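PDB 5FYO: phosphoinositol-specific phospholipase C, which probably cleaves phosphoinositides at the phosphodiester bond in a calcium-dependent reaction, as a bacterial member of the phosphoinositide-specific phospholipase C family. Local coordinates for residues 195-200 / 226-231. Numbering follows the deposited sequence.
Sequences KLSQYA and SGMSSQ
The side chain of S197 is turned with OG opposite its own backbone N (chi1 -171°), which sends the hydroxyl from the helix toward M228 and S229. M228 has CG anti to its carbonyl carbon (chi1 -53°), and its chain then bends at chi2 and chi3. This bend brings SD against the backbone N and CB of S197. The two CA atoms, S197 CA and M228 CA, are 5.1 Å apart, so helix and loop pack closely.

One hydrogen bond joins the segments. The backbone N of S229 donates to S197 OG over 3.2 Å, and the bond is almost straight at 172°. M228 supplies the apolar part. Its CB lies 3.7 Å from S197 CB, and its SD comes to 3.8 Å from S197 N. SD also meets L196 CB at 4.1 Å, so the sulfur rests against the start of two neighbouring side chains. With an alanine at S197, the N-H of S229 would probably lose its acceptor on the helix, leaving the cap residue tied to it through E201.

S229 is the N-cap of helix 230-233. Its OG accepts a bond from the backbone N of S232 and is also hydrogen-bonded to E201 OE2, on the next turn of the helix that carries S197. The S197 bond thus holds the backbone of the capping residue, while E201 holds its hydroxyl. A further hydrogen bond joins S197 O and S232 OG.

The contact is structural packing; the side chain of L196 is about 12 Å from the bound calcium ion. It fastens the loop leading into helix 230-233 to helix 193-203. I211 of strand 210-211 touches L196, A200 and M228, while L196 also reaches L188 of strand 184-189.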
loop_
_atom_site.group_PDB
_atom_site.type_symbol
_atom_site.label_atom_id
_atom_site.label_comp_id
_atom_site.label_asym_id
_atom_site.label_seq_id
_atom_site.Cartn_x
_atom_site.Cartn_y
_atom_site.Cartn_z
ATOM N N LYS A 195 -1.824 -2.384 -15.724
ATOM C CA LYS A 195 -2.532 -3.313 -14.817
ATOM C C LYS A 195 -3.358 -2.580 -13.771
ATOM O O LYS A 195 -4.388 -3.085 -13.336
ATOM C CB LYS A 195 -1.543 -4.282 -14.125
ATOM C CG LYS A 195 -1.206 -5.557 -14.921
ATOM C CD LYS A 195 -0.596 -5.329 -16.274
ATOM C CE LYS A 195 -0.201 -6.664 -16.914
ATOM N NZ LYS A 195 0.380 -6.466 -18.246
ATOM N N LEU A 196 -2.882 -1.396 -13.355
ATOM C CA LEU A 196 -3.673 -0.525 -12.492
ATOM C C LEU A 196 -4.884 0.037 -13.226
ATOM O O LEU A 196 -5.970 0.173 -12.655
ATOM C CB LEU A 196 -2.829 0.587 -11.928
ATOM C CG LEU A 196 -1.661 0.188 -11.081
ATOM C CD1 LEU A 196 -1.031 1.427 -10.446
ATOM C CD2 LEU A 196 -1.396 -1.041 -10.379
ATOM N N SER A 197 -4.698 0.357 -14.511
ATOM C CA SER A 197 -5.787 0.884 -15.306
ATOM C C SER A 197 -6.859 -0.181 -15.529
ATOM O O SER A 197 -8.063 0.105 -15.413
ATOM C CB SER A 197 -5.268 1.416 -16.650
ATOM O OG SER A 197 -6.285 2.129 -17.374
ATOM N N GLN A 198 -6.421 -1.414 -15.695
ATOM C CA GLN A 198 -7.373 -2.542 -15.803
ATOM C C GLN A 198 -8.161 -2.748 -14.504
ATOM O O GLN A 198 -9.371 -2.997 -14.539
ATOM C CB GLN A 198 -6.601 -3.835 -16.188
ATOM C CG GLN A 198 -6.042 -3.823 -17.621
ATOM C CD GLN A 198 -4.911 -4.806 -17.863
ATOM O OE1 GLN A 198 -4.478 -5.535 -16.973
ATOM N NE2 GLN A 198 -4.451 -4.847 -19.081
ATOM N N TYR A 199 -7.490 -2.630 -13.362
ATOM C CA TYR A 199 -8.174 -2.727 -12.093
ATOM C C TYR A 199 -9.225 -1.630 -11.929
ATOM O O TYR A 199 -10.383 -1.897 -11.558
ATOM C CB TYR A 199 -7.145 -2.713 -10.948
ATOM C CG TYR A 199 -7.799 -2.683 -9.608
ATOM C CD1 TYR A 199 -8.183 -3.848 -8.952
ATOM C CD2 TYR A 199 -8.054 -1.471 -8.982
ATOM C CE1 TYR A 199 -8.857 -3.786 -7.740
ATOM C CE2 TYR A 199 -8.674 -1.438 -7.738
ATOM C CZ TYR A 199 -9.082 -2.597 -7.135
ATOM O OH TYR A 199 -9.767 -2.515 -5.928
ATOM N N ALA A 200 -8.825 -0.376 -12.145
ATOM C CA ALA A 200 -9.761 0.718 -11.963
ATOM C C ALA A 200 -10.951 0.698 -12.924
ATOM O O ALA A 200 -12.075 1.001 -12.516
ATOM C CB ALA A 200 -9.003 2.048 -12.059
ATOM N N SER A 226 0.571 7.953 -17.642
ATOM C CA SER A 226 1.275 7.044 -18.532
ATOM C C SER A 226 0.783 5.631 -18.382
ATOM O O SER A 226 0.734 5.112 -17.279
ATOM C CB SER A 226 2.772 7.087 -18.260
ATOM O OG SER A 226 3.254 8.416 -18.194
ATOM N N GLY A 227 0.388 5.017 -19.492
ATOM C CA GLY A 227 -0.093 3.659 -19.465
ATOM C C GLY A 227 -1.526 3.417 -19.051
ATOM O O GLY A 227 -1.918 2.267 -18.934
ATOM N N MET A 228 -2.270 4.482 -18.754
ATOM C CA MET A 228 -3.645 4.359 -18.291
ATOM C C MET A 228 -4.624 5.151 -19.159
ATOM O O MET A 228 -4.255 6.087 -19.859
ATOM C CB MET A 228 -3.763 4.844 -16.850
ATOM C CG MET A 228 -2.765 4.181 -15.919
ATOM S SD MET A 228 -3.410 3.892 -14.232
ATOM C CE MET A 228 -4.014 5.518 -13.812
ATOM N N SER A 229 -5.892 4.765 -19.079
ATOM C CA SER A 229 -6.984 5.522 -19.698
ATOM C C SER A 229 -7.274 6.795 -18.908
ATOM O O SER A 229 -6.859 6.948 -17.762
ATOM C CB SER A 229 -8.254 4.662 -19.723
ATOM O OG SER A 229 -8.649 4.307 -18.413
ATOM N N SER A 230 -8.034 7.679 -19.541
ATOM C CA SER A 230 -8.558 8.852 -18.846
ATOM C C SER A 230 -9.410 8.427 -17.634
ATOM O O SER A 230 -9.253 8.965 -16.540
ATOM C CB SER A 230 -9.374 9.744 -19.783
ATOM O OG SER A 230 -8.492 10.335 -20.724
ATOM N N GLN A 231 -10.284 7.445 -17.839
ATOM C CA GLN A 231 -11.147 7.002 -16.755
ATOM C C GLN A 231 -10.308 6.597 -15.547
ATOM O O GLN A 231 -10.564 7.016 -14.422
ATOM C CB GLN A 231 -12.009 5.790 -17.227
ATOM C CG GLN A 231 -12.777 5.095 -16.104
ATOM C CD GLN A 231 -13.589 3.873 -16.585
ATOM O OE1 GLN A 231 -13.185 3.156 -17.482
ATOM N NE2 GLN A 231 -14.706 3.701 -16.034
#